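Local structure of protein arginine N-methyltransferase SFM1 (5C77) at residues Y3-M8 with F102-I107; C81-R86 with R131-K136; Q137-T142 with M178-V183. The protein uses S-adenosyl-L-methionine to monomethylate a single arginine of ribosomal protein S3 in yeast. All coordinates share one frame; numbering follows the deposited sequence.

In the fold
The three contacts show how a SPOUT methyltransferase builds a cofactor pocket from the ends of its strands and the turns that follow. Contacts 1 and 2 have centres about 12 Å apart and belong to one sheet, in which strands 80-83 and 101-108 run side by side; their segments alternate along the chain. Contact 3 begins at Gln137, the residue after the last of contact 2, and lies about 12 Å from contact 2 and 15 Å from contact 1, centre to centre. It joins the start of helix 140-151 to strand 181-183 of a separate antiparallel sheet. All three touch S-adenosyl-L-homocysteine, bringing residues far apart in sequence together round one cofactor site, from amino-acid end to adenine.

Contact 1 of 3, residues Y3-M8 with F102-I107; sequences YIIEHM and FVFGGI. With SAH (S-adenosyl-L-homocysteine), chain C.
Strands 3-6 and 102-104 pair in parallel, their axes 4.8 Å apart at closest and inclined by 16°, bridging Tyr3 with Phe102, Ile4 with Val103 and Ile5 with Phe104. Ile4 both gives and takes: its N donates to Phe102 O at 2.9 Å, and its O accepts from Phe104 N at 3.0 Å. Glu6 N closes on Phe104 O. Tyr3 and Phe104 share a face of the sheet and lie side by side, edge near edge, CD2 of Tyr3 lying 4.0 Å from CE1 of Phe104, while Ile4 and Val103 pair on the other face. Phe104 CG stands anti to its carbonyl carbon (chi1 -60°), which brings CD2 to 3.6 Å from the ribose O2' of the ligand. An alanine in place of Phe104 is likely to leave the Tyr3 ring edge and the ribose without this neighbour. Beyond the strands, Met8 folds back, its CG 3.3 Å from Gly105 O. Gly106 has backbone angles suited to glycine, and a CB on it would collide with Met8 CG. Ile107 N donates to the ligand carboxylate O at 2.9 Å. Parallel strands whose ends line the cofactor site are consistent with the SPOUT fold, whose knotted loops usually hold the cofactor.

Contact 2 of 3, residues C81-R86 with R131-K136; sequences CLLDPR and RRLGDK. With SAH (S-adenosyl-L-homocysteine), chain C.
A single parallel bridge, Leu83 with Arg131, is all the regular pairing here before the two segments part to admit the adenine between them. Arg131 N donates to Leu82 O at 3.0 Å, and Asp84 N returns the bond to Arg131 O at 174°, nearly straight. Cys81 SG lies against the CB and CG of Arg131. Leu83 CD2 comes to 4.0 Å from Leu133 CG, and Leu83 O accepts from the ribose O2' at 2.8 Å. Pro85 covers one face of the adenine, its CB 3.5 Å from C6, and Leu133 covers the opposite face, its CB 3.4 Å from N1. With CG anti to its carbonyl carbon (chi1 -66°), Leu133 also carries its branch over C2. Asp84 OD1 accepts from Arg86 N in an Asx turn. Arg132 lays its CD 3.4 Å from Pro85 O and sends its guanidinium on to a salt bridge with Asp90. Backbone groups read the base: Leu133 N donates to N1 at 2.9 Å, while Gly134 O and Lys136 O, the latter at 2.7 Å, both accept from N6. Recognition by main-chain groups implies that specificity for adenine probably rests on this loop's shape more than on polar side chains.

Contact 3 of 3, residues Q137-T142 with M178-V183; sequences QMTTDT and MPFRYV. With SAH (S-adenosyl-L-homocysteine), chain C.
Thr139 holds OG1 between its backbone N and carbonyl carbon (chi1 67°), the crowded position, which leaves CG2 anti to the carbonyl carbon and lays it over the ring of Phe180, whose own CG stands anti to its carbonyl carbon (chi1 -59°). The methyl sits over the ring centre in a CH-pi contact, 3.9 Å from CG2 to the centroid, while Pro179 CG covers the opposite face, offset toward the rim. Gln137 O lies at the ring edge, in its plane, and accepts from Arg181 N at 3.0 Å, the backbone bond that joins the two segments directly. Gln137 runs alongside the same ring, its CG 3.9 Å from Phe180 CD1, and its NE2 reaches the adenine C8. Thr139 is the N-cap residue of helix 140-151, and its OG1 shares a hydrogen bond with Thr142 OG1 at 2.8 Å. The turn entering this helix is part of the cofactor pocket of this SPOUT-family enzyme: Met138 N donates to the adenine N7 at 3.0 Å, and Thr140 OG1 approaches the ligand sulfur. A water resting over the centre of the Tyr182 ring forms a second backbone link, accepting from Thr139 N and donating to Arg181 O. Thr142 CG2 packs against that same carbonyl oxygen of Arg181, at 3.3 Å. The extended Met138 crosses Arg181 obliquely, bringing its CE to 3.7 Å from CD of the arginine. Beyond CD the guanidinium makes salt bridges to Asp164 and Asp135 and a cation-pi contact with Phe162, which should limit its rotation.

Contact 1 of 3, residues Y3-M8 with F102-I107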
loop_
_atom_site.group_PDB
_atom_site.type_symbol
_atom_site.label_atom_id
_atom_site.label_comp_id
_atom_site.label_asym_id
_atom_site.label_seq_id
_atom_site.Cartn_x
_atom_site.Cartn_y
_atom_site.Cartn_z
ATOM N N TYR A 3 -9.305 -2.696 -2.997
ATOM C CA TYR A 3 -9.796 -1.707 -3.977
ATOM C C TYR A 3 -9.988 -2.310 -5.361
ATOM O O TYR A 3 -9.082 -2.920 -5.910
ATOM C CB TYR A 3 -8.871 -0.498 -4.117
ATOM C CG TYR A 3 -8.524 0.201 -2.841
ATOM C CD1 TYR A 3 -7.433 -0.198 -2.100
ATOM C CD2 TYR A 3 -9.276 1.270 -2.381
ATOM C CE1 TYR A 3 -7.094 0.434 -0.937
ATOM C CE2 TYR A 3 -8.947 1.918 -1.204
ATOM C CZ TYR A 3 -7.849 1.490 -0.490
ATOM O OH TYR A 3 -7.475 2.107 0.682
ATOM N N ILE A 4 -11.166 -2.121 -5.936
ATOM C CA ILE A 4 -11.455 -2.657 -7.258
ATOM C C ILE A 4 -11.790 -1.535 -8.225
ATOM O O ILE A 4 -12.775 -0.832 -8.038
ATOM C CB ILE A 4 -12.661 -3.605 -7.225
ATOM C CG1 ILE A 4 -12.432 -4.731 -6.219
ATOM C CG2 ILE A 4 -12.926 -4.161 -8.604
ATOM C CD1 ILE A 4 -13.673 -5.589 -5.988
ATOM N N ILE A 5 -10.978 -1.365 -9.260
ATOM C CA ILE A 5 -11.281 -0.359 -10.264
ATOM C C ILE A 5 -11.831 -0.975 -11.533
ATOM O O ILE A 5 -11.192 -1.818 -12.153
ATOM C CB ILE A 5 -10.060 0.495 -10.618
ATOM C CG1 ILE A 5 -9.523 1.207 -9.374
ATOM C CG2 ILE A 5 -10.437 1.519 -11.671
ATOM C CD1 ILE A 5 -8.260 1.995 -9.653
ATOM N N GLU A 6 -13.031 -0.558 -11.908
ATOM C CA GLU A 6 -13.587 -0.918 -13.201
ATOM C C GLU A 6 -12.877 -0.063 -14.228
ATOM O O GLU A 6 -12.927 1.161 -14.150
ATOM C CB GLU A 6 -15.079 -0.613 -13.235
ATOM C CG GLU A 6 -15.870 -1.283 -12.133
ATOM C CD GLU A 6 -16.048 -2.768 -12.387
ATOM O OE1 GLU A 6 -16.420 -3.119 -13.526
ATOM O OE2 GLU A 6 -15.813 -3.578 -11.457
ATOM N N HIS A 7 -12.200 -0.691 -15.178
ATOM C CA HIS A 7 -11.443 0.070 -16.157
ATOM C C HIS A 7 -12.394 0.914 -17.014
ATOM O O HIS A 7 -13.240 0.367 -17.722
ATOM C CB HIS A 7 -10.580 -0.852 -17.020
ATOM C CG HIS A 7 -9.707 -0.116 -17.986
ATOM N ND1 HIS A 7 -8.872 0.907 -17.599
ATOM C CD2 HIS A 7 -9.556 -0.242 -19.326
ATOM C CE1 HIS A 7 -8.238 1.379 -18.658
ATOM N NE2 HIS A 7 -8.636 0.700 -19.718
ATOM N N MET A 8 -12.249 2.243 -16.931
ATOM C CA MET A 8 -13.185 3.192 -17.554
ATOM C C MET A 8 -12.743 3.819 -18.883
ATOM O O MET A 8 -13.046 4.983 -19.149
ATOM C CB MET A 8 -13.538 4.326 -16.581
ATOM C CG MET A 8 -14.603 3.998 -15.535
ATOM S SD MET A 8 -16.179 3.366 -16.171
ATOM C CE MET A 8 -15.894 1.597 -16.017
ATOM N N PHE A 102 -13.891 -1.850 -1.966
ATOM C CA PHE A 102 -14.253 -0.510 -2.399
ATOM C C PHE A 102 -14.187 -0.402 -3.907
ATOM O O PHE A 102 -13.119 -0.487 -4.505
ATOM C CB PHE A 102 -13.355 0.514 -1.731
ATOM C CG PHE A 102 -13.583 0.605 -0.273
ATOM C CD1 PHE A 102 -12.918 -0.244 0.596
ATOM C CD2 PHE A 102 -14.505 1.494 0.232
ATOM C CE1 PHE A 102 -13.152 -0.195 1.947
ATOM C CE2 PHE A 102 -14.741 1.558 1.592
ATOM C CZ PHE A 102 -14.065 0.706 2.453
ATOM N N VAL A 103 -15.348 -0.218 -4.518
ATOM C CA VAL A 103 -15.469 -0.298 -5.967
ATOM C C VAL A 103 -15.585 1.084 -6.612
ATOM O O VAL A 103 -16.300 1.966 -6.130
ATOM C CB VAL A 103 -16.655 -1.212 -6.379
ATOM C CG1 VAL A 103 -16.732 -1.364 -7.889
ATOM C CG2 VAL A 103 -16.519 -2.571 -5.715
ATOM N N PHE A 104 -14.847 1.256 -7.698
ATOM C CA PHE A 104 -14.860 2.490 -8.445
ATOM C C PHE A 104 -15.408 2.205 -9.827
ATOM O O PHE A 104 -14.863 1.377 -10.569
ATOM C CB PHE A 104 -13.462 3.093 -8.488
ATOM C CG PHE A 104 -12.918 3.407 -7.126
ATOM C CD1 PHE A 104 -12.367 2.412 -6.338
ATOM C CD2 PHE A 104 -12.991 4.687 -6.617
ATOM C CE1 PHE A 104 -11.892 2.692 -5.078
ATOM C CE2 PHE A 104 -12.512 4.971 -5.363
ATOM C CZ PHE A 104 -11.960 3.976 -4.590
ATOM N N GLY A 105 -16.529 2.859 -10.133
ATOM C CA GLY A 105 -17.178 2.764 -11.429
ATOM C C GLY A 105 -16.848 3.991 -12.249
ATOM O O GLY A 105 -15.677 4.344 -12.385
ATOM N N GLY A 106 -17.872 4.657 -12.772
ATOM C CA GLY A 106 -17.668 5.862 -13.556
ATOM C C GLY A 106 -18.526 5.919 -14.810
ATOM O O GLY A 106 -19.577 5.271 -14.893
ATOM N N ILE A 107 -18.077 6.711 -15.783
ATOM C CA ILE A 107 -18.740 6.807 -17.077
ATOM C C ILE A 107 -17.781 6.359 -18.169
ATOM O O ILE A 107 -16.711 6.937 -18.338
ATOM C CB ILE A 107 -19.223 8.246 -17.386
ATOM C CG1 ILE A 107 -20.224 8.727 -16.337
ATOM C CG2 ILE A 107 -19.867 8.304 -18.743
ATOM C CD1 ILE A 107 -19.700 9.857 -15.473
HETATM N N SAH C . -12.563 8.007 -17.335
HETATM C CA SAH C . -13.499 7.884 -16.222
HETATM C CB SAH C . -12.894 8.471 -14.945
HETATM C CG SAH C . -13.532 7.981 -13.645
HETATM S SD SAH C . -12.862 8.757 -12.147
HETATM C C SAH C . -14.840 8.545 -16.558
HETATM O O SAH C . -15.796 8.484 -15.779
HETATM O OXT SAH C . -15.003 9.150 -17.624
HETATM C "C5'" SAH C . -14.515 8.729 -11.418
HETATM C "C4'" SAH C . -14.658 7.701 -10.302
HETATM O "O4'" SAH C . -14.001 8.134 -9.122
HETATM C "C3'" SAH C . -16.129 7.506 -9.964
HETATM O "O3'" SAH C . -16.608 6.330 -10.555
HETATM C "C2'" SAH C . -16.158 7.344 -8.471
HETATM O "O2'" SAH C . -16.038 5.971 -8.150
HETATM C "C1'" SAH C . -14.892 8.034 -8.025
HETATM N N9 SAH C . -15.230 9.367 -7.497
HETATM C C8 SAH C . -14.815 10.581 -7.975
HETATM N N7 SAH C . -15.346 11.555 -7.209
HETATM C C5 SAH C . -16.101 10.982 -6.246
HETATM C C6 SAH C . -16.863 11.501 -5.201
HETATM N N6 SAH C . -16.946 12.812 -5.003
HETATM N N1 SAH C . -17.540 10.637 -4.365
HETATM C C2 SAH C . -17.464 9.277 -4.550
HETATM N N3 SAH C . -16.714 8.770 -5.585
HETATM C C4 SAH C . -16.039 9.604 -6.417
#

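Contact 2 of 3, residues C81-R86 with R131-K136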
loop_
_atom_site.group_PDB
_atom_site.type_symbol
_atom_site.label_atom_id
_atom_site.label_comp_id
_atom_site.label_asym_id
_atom_site.label_seq_id
_atom_site.Cartn_x
_atom_site.Cartn_y
_atom_site.Cartn_z
ATOM N N CYS A 81 -18.632 -1.686 -0.845
ATOM C CA CYS A 81 -18.954 -0.279 -1.003
ATOM C C CYS A 81 -18.684 0.218 -2.428
ATOM O O CYS A 81 -17.552 0.189 -2.916
ATOM C CB CYS A 81 -18.181 0.557 0.013
ATOM S SG CYS A 81 -18.464 2.335 -0.150
ATOM N N LEU A 82 -19.740 0.656 -3.101
ATOM C CA LEU A 82 -19.588 1.341 -4.377
ATOM C C LEU A 82 -19.425 2.842 -4.127
ATOM O O LEU A 82 -20.234 3.455 -3.435
ATOM C CB LEU A 82 -20.798 1.086 -5.280
ATOM C CG LEU A 82 -20.903 2.017 -6.491
ATOM C CD1 LEU A 82 -19.887 1.630 -7.556
ATOM C CD2 LEU A 82 -22.323 2.051 -7.053
ATOM N N LEU A 83 -18.375 3.432 -4.680
ATOM C CA LEU A 83 -18.162 4.858 -4.509
ATOM C C LEU A 83 -18.739 5.674 -5.666
ATOM O O LEU A 83 -18.423 5.443 -6.831
ATOM C CB LEU A 83 -16.681 5.137 -4.262
ATOM C CG LEU A 83 -16.310 4.488 -2.923
ATOM C CD1 LEU A 83 -14.926 3.902 -2.910
ATOM C CD2 LEU A 83 -16.485 5.492 -1.790
ATOM N N ASP A 84 -19.606 6.620 -5.319
ATOM C CA ASP A 84 -20.375 7.395 -6.286
ATOM C C ASP A 84 -20.579 8.809 -5.761
ATOM O O ASP A 84 -21.093 8.991 -4.658
ATOM C CB ASP A 84 -21.731 6.725 -6.514
ATOM C CG ASP A 84 -22.689 7.576 -7.340
ATOM O OD1 ASP A 84 -22.246 8.375 -8.191
ATOM O OD2 ASP A 84 -23.909 7.423 -7.146
ATOM N N PRO A 85 -20.167 9.818 -6.549
ATOM C CA PRO A 85 -20.290 11.229 -6.161
ATOM C C PRO A 85 -21.746 11.692 -6.055
ATOM O O PRO A 85 -22.013 12.755 -5.510
ATOM C CB PRO A 85 -19.568 11.964 -7.292
ATOM C CG PRO A 85 -19.616 11.020 -8.442
ATOM C CD PRO A 85 -19.510 9.661 -7.857
ATOM N N ARG A 86 -22.671 10.883 -6.554
ATOM C CA ARG A 86 -24.087 11.207 -6.501
ATOM C C ARG A 86 -24.788 10.632 -5.252
ATOM O O ARG A 86 -25.929 10.989 -4.948
ATOM C CB ARG A 86 -24.775 10.732 -7.790
ATOM C CG ARG A 86 -26.237 11.137 -7.919
ATOM C CD ARG A 86 -26.916 10.489 -9.123
ATOM N NE ARG A 86 -28.367 10.680 -9.100
ATOM C CZ ARG A 86 -28.979 11.815 -9.430
ATOM N NH1 ARG A 86 -28.261 12.870 -9.800
ATOM N NH2 ARG A 86 -30.308 11.897 -9.385
ATOM N N ARG A 131 -21.615 5.016 -1.294
ATOM C CA ARG A 131 -21.088 6.083 -0.438
ATOM C C ARG A 131 -20.441 7.215 -1.238
ATOM O O ARG A 131 -19.907 7.002 -2.322
ATOM C CB ARG A 131 -20.097 5.515 0.576
ATOM C CG ARG A 131 -20.732 4.630 1.622
ATOM C CD ARG A 131 -21.450 5.470 2.664
ATOM N NE ARG A 131 -22.169 4.651 3.635
ATOM C CZ ARG A 131 -23.451 4.314 3.525
ATOM N NH1 ARG A 131 -24.169 4.725 2.487
ATOM N NH2 ARG A 131 -24.019 3.569 4.461
ATOM N N ARG A 132 -20.492 8.421 -0.690
ATOM C CA ARG A 132 -19.923 9.583 -1.349
ATOM C C ARG A 132 -18.609 9.979 -0.686
ATOM O O ARG A 132 -18.357 9.650 0.478
ATOM C CB ARG A 132 -20.904 10.762 -1.319
ATOM C CG ARG A 132 -20.551 11.896 -2.289
ATOM C CD ARG A 132 -21.445 13.104 -2.126
ATOM N NE ARG A 132 -21.257 13.750 -0.837
ATOM C CZ ARG A 132 -21.954 14.802 -0.413
ATOM N NH1 ARG A 132 -22.887 15.344 -1.183
ATOM N NH2 ARG A 132 -21.715 15.323 0.784
ATOM N N LEU A 133 -17.777 10.677 -1.452
ATOM C CA LEU A 133 -16.527 11.248 -0.969
ATOM C C LEU A 133 -16.575 12.754 -1.147
ATOM O O LEU A 133 -15.815 13.322 -1.924
ATOM C CB LEU A 133 -15.334 10.674 -1.742
ATOM C CG LEU A 133 -15.087 9.182 -1.527
ATOM C CD1 LEU A 133 -14.120 8.611 -2.566
ATOM C CD2 LEU A 133 -14.580 8.946 -0.109
ATOM N N GLY A 134 -17.483 13.399 -0.432
ATOM C CA GLY A 134 -17.651 14.831 -0.553
ATOM C C GLY A 134 -18.391 15.248 -1.805
ATOM O O GLY A 134 -18.615 14.441 -2.710
ATOM N N ASP A 135 -18.752 16.526 -1.867
ATOM C CA ASP A 135 -19.649 17.014 -2.905
ATOM C C ASP A 135 -18.919 17.511 -4.149
ATOM O O ASP A 135 -19.518 18.146 -5.018
ATOM C CB ASP A 135 -20.559 18.105 -2.345
ATOM C CG ASP A 135 -19.793 19.337 -1.928
ATOM O OD1 ASP A 135 -18.555 19.232 -1.773
ATOM O OD2 ASP A 135 -20.426 20.406 -1.750
ATOM N N LYS A 136 -17.630 17.220 -4.244
ATOM C CA LYS A 136 -16.896 17.573 -5.445
ATOM C C LYS A 136 -16.345 16.350 -6.136
ATOM O O LYS A 136 -16.064 15.337 -5.507
ATOM C CB LYS A 136 -15.798 18.584 -5.144
ATOM C CG LYS A 136 -16.357 19.915 -4.682
ATOM C CD LYS A 136 -15.414 21.064 -4.976
ATOM C CE LYS A 136 -16.070 22.398 -4.639
ATOM N NZ LYS A 136 -17.389 22.563 -5.329
HETATM N N SAH C . -12.563 8.007 -17.335
HETATM C CA SAH C . -13.499 7.884 -16.222
HETATM C CB SAH C . -12.894 8.471 -14.945
HETATM C CG SAH C . -13.532 7.981 -13.645
HETATM S SD SAH C . -12.862 8.757 -12.147
HETATM C C SAH C . -14.840 8.545 -16.558
HETATM O O SAH C . -15.796 8.484 -15.779
HETATM O OXT SAH C . -15.003 9.150 -17.624
HETATM C "C5'" SAH C . -14.515 8.729 -11.418
HETATM C "C4'" SAH C . -14.658 7.701 -10.302
HETATM O "O4'" SAH C . -14.001 8.134 -9.122
HETATM C "C3'" SAH C . -16.129 7.506 -9.964
HETATM O "O3'" SAH C . -16.608 6.330 -10.555
HETATM C "C2'" SAH C . -16.158 7.344 -8.471
HETATM O "O2'" SAH C . -16.038 5.971 -8.150
HETATM C "C1'" SAH C . -14.892 8.034 -8.025
HETATM N N9 SAH C . -15.230 9.367 -7.497
HETATM C C8 SAH C . -14.815 10.581 -7.975
HETATM N N7 SAH C . -15.346 11.555 -7.209
HETATM C C5 SAH C . -16.101 10.982 -6.246
HETATM C C6 SAH C . -16.863 11.501 -5.201
HETATM N N6 SAH C . -16.946 12.812 -5.003
HETATM N N1 SAH C . -17.540 10.637 -4.365
HETATM C C2 SAH C . -17.464 9.277 -4.550
HETATM N N3 SAH C . -16.714 8.770 -5.585
HETATM C C4 SAH C . -16.039 9.604 -6.417
HETATM O O HOH W 1 -20.324 14.463 -5.404
#

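Contact 3 of 3, residues Q137-T142 with M178-V183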
loop_
_atom_site.group_PDB
_atom_site.type_symbol
_atom_site.label_atom_id
_atom_site.label_comp_id
_atom_site.label_asym_id
_atom_site.label_seq_id
_atom_site.Cartn_x
_atom_site.Cartn_y
_atom_site.Cartn_z
ATOM N N GLN A 137 -16.216 16.456 -7.449
ATOM C CA GLN A 137 -15.702 15.389 -8.283
ATOM C C GLN A 137 -14.196 15.219 -8.028
ATOM O O GLN A 137 -13.470 16.204 -7.888
ATOM C CB GLN A 137 -15.994 15.737 -9.751
ATOM C CG GLN A 137 -15.506 14.741 -10.782
ATOM C CD GLN A 137 -16.244 13.415 -10.723
ATOM O OE1 GLN A 137 -17.474 13.380 -10.584
ATOM N NE2 GLN A 137 -15.493 12.311 -10.823
ATOM N N MET A 138 -13.744 13.968 -7.963
ATOM C CA MET A 138 -12.340 13.637 -7.733
ATOM C C MET A 138 -11.798 12.722 -8.830
ATOM O O MET A 138 -12.544 11.953 -9.431
ATOM C CB MET A 138 -12.177 12.899 -6.398
ATOM C CG MET A 138 -12.359 13.740 -5.158
ATOM S SD MET A 138 -12.167 12.760 -3.654
ATOM C CE MET A 138 -12.076 14.044 -2.425
ATOM N N THR A 139 -10.492 12.780 -9.069
ATOM C CA THR A 139 -9.836 11.768 -9.902
ATOM C C THR A 139 -9.778 10.411 -9.182
ATOM O O THR A 139 -9.950 10.329 -7.964
ATOM C CB THR A 139 -8.397 12.177 -10.270
ATOM O OG1 THR A 139 -7.590 12.193 -9.088
ATOM C CG2 THR A 139 -8.370 13.558 -10.941
ATOM N N THR A 140 -9.525 9.351 -9.940
ATOM C CA THR A 140 -9.462 8.007 -9.375
ATOM C C THR A 140 -8.405 7.862 -8.270
ATOM O O THR A 140 -8.665 7.235 -7.247
ATOM C CB THR A 140 -9.166 6.963 -10.460
ATOM O OG1 THR A 140 -9.759 7.379 -11.696
ATOM C CG2 THR A 140 -9.704 5.591 -10.047
ATOM N N ASP A 141 -7.225 8.445 -8.478
ATOM C CA ASP A 141 -6.135 8.332 -7.510
ATOM C C ASP A 141 -6.380 9.190 -6.278
ATOM O O ASP A 141 -5.982 8.824 -5.164
ATOM C CB ASP A 141 -4.791 8.679 -8.147
ATOM C CG ASP A 141 -4.723 10.121 -8.633
ATOM O OD1 ASP A 141 -5.143 10.394 -9.793
ATOM O OD2 ASP A 141 -4.226 10.975 -7.856
ATOM N N THR A 142 -7.044 10.325 -6.486
ATOM C CA THR A 142 -7.523 11.158 -5.392
ATOM C C THR A 142 -8.610 10.445 -4.604
ATOM O O THR A 142 -8.607 10.454 -3.384
ATOM C CB THR A 142 -8.092 12.485 -5.904
ATOM O OG1 THR A 142 -7.058 13.209 -6.578
ATOM C CG2 THR A 142 -8.627 13.330 -4.758
ATOM N N MET A 178 -7.731 22.660 -12.926
ATOM C CA MET A 178 -8.235 21.294 -12.894
ATOM C C MET A 178 -9.544 21.240 -12.136
ATOM O O MET A 178 -9.601 21.583 -10.960
ATOM C CB MET A 178 -7.215 20.354 -12.258
ATOM C CG MET A 178 -5.874 20.355 -12.954
ATOM S SD MET A 178 -5.966 19.614 -14.593
ATOM C CE MET A 178 -6.493 17.952 -14.191
ATOM N N PRO A 179 -10.603 20.786 -12.809
ATOM C CA PRO A 179 -11.953 20.796 -12.250
ATOM C C PRO A 179 -12.162 19.632 -11.284
ATOM O O PRO A 179 -13.098 18.859 -11.443
ATOM C CB PRO A 179 -12.827 20.627 -13.488
ATOM C CG PRO A 179 -12.019 19.761 -14.369
ATOM C CD PRO A 179 -10.562 20.112 -14.117
ATOM N N PHE A 180 -11.284 19.507 -10.299
ATOM C CA PHE A 180 -11.390 18.431 -9.331
ATOM C C PHE A 180 -10.963 18.925 -7.968
ATOM O O PHE A 180 -10.284 19.943 -7.843
ATOM C CB PHE A 180 -10.478 17.270 -9.704
ATOM C CG PHE A 180 -10.753 16.664 -11.051
ATOM C CD1 PHE A 180 -11.837 15.816 -11.239
ATOM C CD2 PHE A 180 -9.886 16.885 -12.113
ATOM C CE1 PHE A 180 -12.076 15.233 -12.469
ATOM C CE2 PHE A 180 -10.111 16.296 -13.351
ATOM C CZ PHE A 180 -11.210 15.475 -13.529
ATOM N N ARG A 181 -11.359 18.180 -6.947
ATOM C CA ARG A 181 -10.842 18.376 -5.613
ATOM C C ARG A 181 -9.606 17.476 -5.438
ATOM O O ARG A 181 -9.602 16.322 -5.868
ATOM C CB ARG A 181 -11.932 18.039 -4.594
ATOM C CG ARG A 181 -11.448 17.915 -3.148
ATOM C CD ARG A 181 -12.622 17.686 -2.210
ATOM N NE ARG A 181 -13.427 18.893 -2.040
ATOM C CZ ARG A 181 -14.735 18.907 -1.795
ATOM N NH1 ARG A 181 -15.412 17.767 -1.703
ATOM N NH2 ARG A 181 -15.369 20.067 -1.652
ATOM N N TYR A 182 -8.556 18.018 -4.827
ATOM C CA TYR A 182 -7.317 17.274 -4.597
ATOM C C TYR A 182 -6.910 17.306 -3.137
ATOM O O TYR A 182 -7.158 18.282 -2.445
ATOM C CB TYR A 182 -6.168 17.862 -5.417
ATOM C CG TYR A 182 -6.280 17.675 -6.912
ATOM C CD1 TYR A 182 -6.987 18.579 -7.691
ATOM C CD2 TYR A 182 -5.660 16.607 -7.548
ATOM C CE1 TYR A 182 -7.084 18.424 -9.057
ATOM C CE2 TYR A 182 -5.750 16.444 -8.918
ATOM C CZ TYR A 182 -6.464 17.360 -9.666
ATOM O OH TYR A 182 -6.564 17.208 -11.032
ATOM N N VAL A 183 -6.262 16.242 -2.681
ATOM C CA VAL A 183 -5.674 16.209 -1.338
ATOM C C VAL A 183 -4.376 17.025 -1.296
ATOM O O VAL A 183 -3.538 16.929 -2.191
ATOM C CB VAL A 183 -5.381 14.757 -0.876
ATOM C CG1 VAL A 183 -4.950 14.737 0.583
ATOM C CG2 VAL A 183 -6.599 13.865 -1.082
HETATM N N SAH C . -12.563 8.007 -17.335
HETATM C CA SAH C . -13.499 7.884 -16.222
HETATM C CB SAH C . -12.894 8.471 -14.945
HETATM C CG SAH C . -13.532 7.981 -13.645
HETATM S SD SAH C . -12.862 8.757 -12.147
HETATM C C SAH C . -14.840 8.545 -16.558
HETATM O O SAH C . -15.796 8.484 -15.779
HETATM O OXT SAH C . -15.003 9.150 -17.624
HETATM C "C5'" SAH C . -14.515 8.729 -11.418
HETATM C "C4'" SAH C . -14.658 7.701 -10.302
HETATM O "O4'" SAH C . -14.001 8.134 -9.122
HETATM C "C3'" SAH C . -16.129 7.506 -9.964
HETATM O "O3'" SAH C . -16.608 6.330 -10.555
HETATM C "C2'" SAH C . -16.158 7.344 -8.471
HETATM O "O2'" SAH C . -16.038 5.971 -8.150
HETATM C "C1'" SAH C . -14.892 8.034 -8.025
HETATM N N9 SAH C . -15.230 9.367 -7.497
HETATM C C8 SAH C . -14.815 10.581 -7.975
HETATM N N7 SAH C . -15.346 11.555 -7.209
HETATM C C5 SAH C . -16.101 10.982 -6.246
HETATM C C6 SAH C . -16.863 11.501 -5.201
HETATM N N6 SAH C . -16.946 12.812 -5.003
HETATM N N1 SAH C . -17.540 10.637 -4.365
HETATM C C2 SAH C . -17.464 9.277 -4.550
HETATM N N3 SAH C . -16.714 8.770 -5.585
HETATM C C4 SAH C . -16.039 9.604 -6.417
HETATM O O HOH W 2 -8.888 14.885 -7.946
#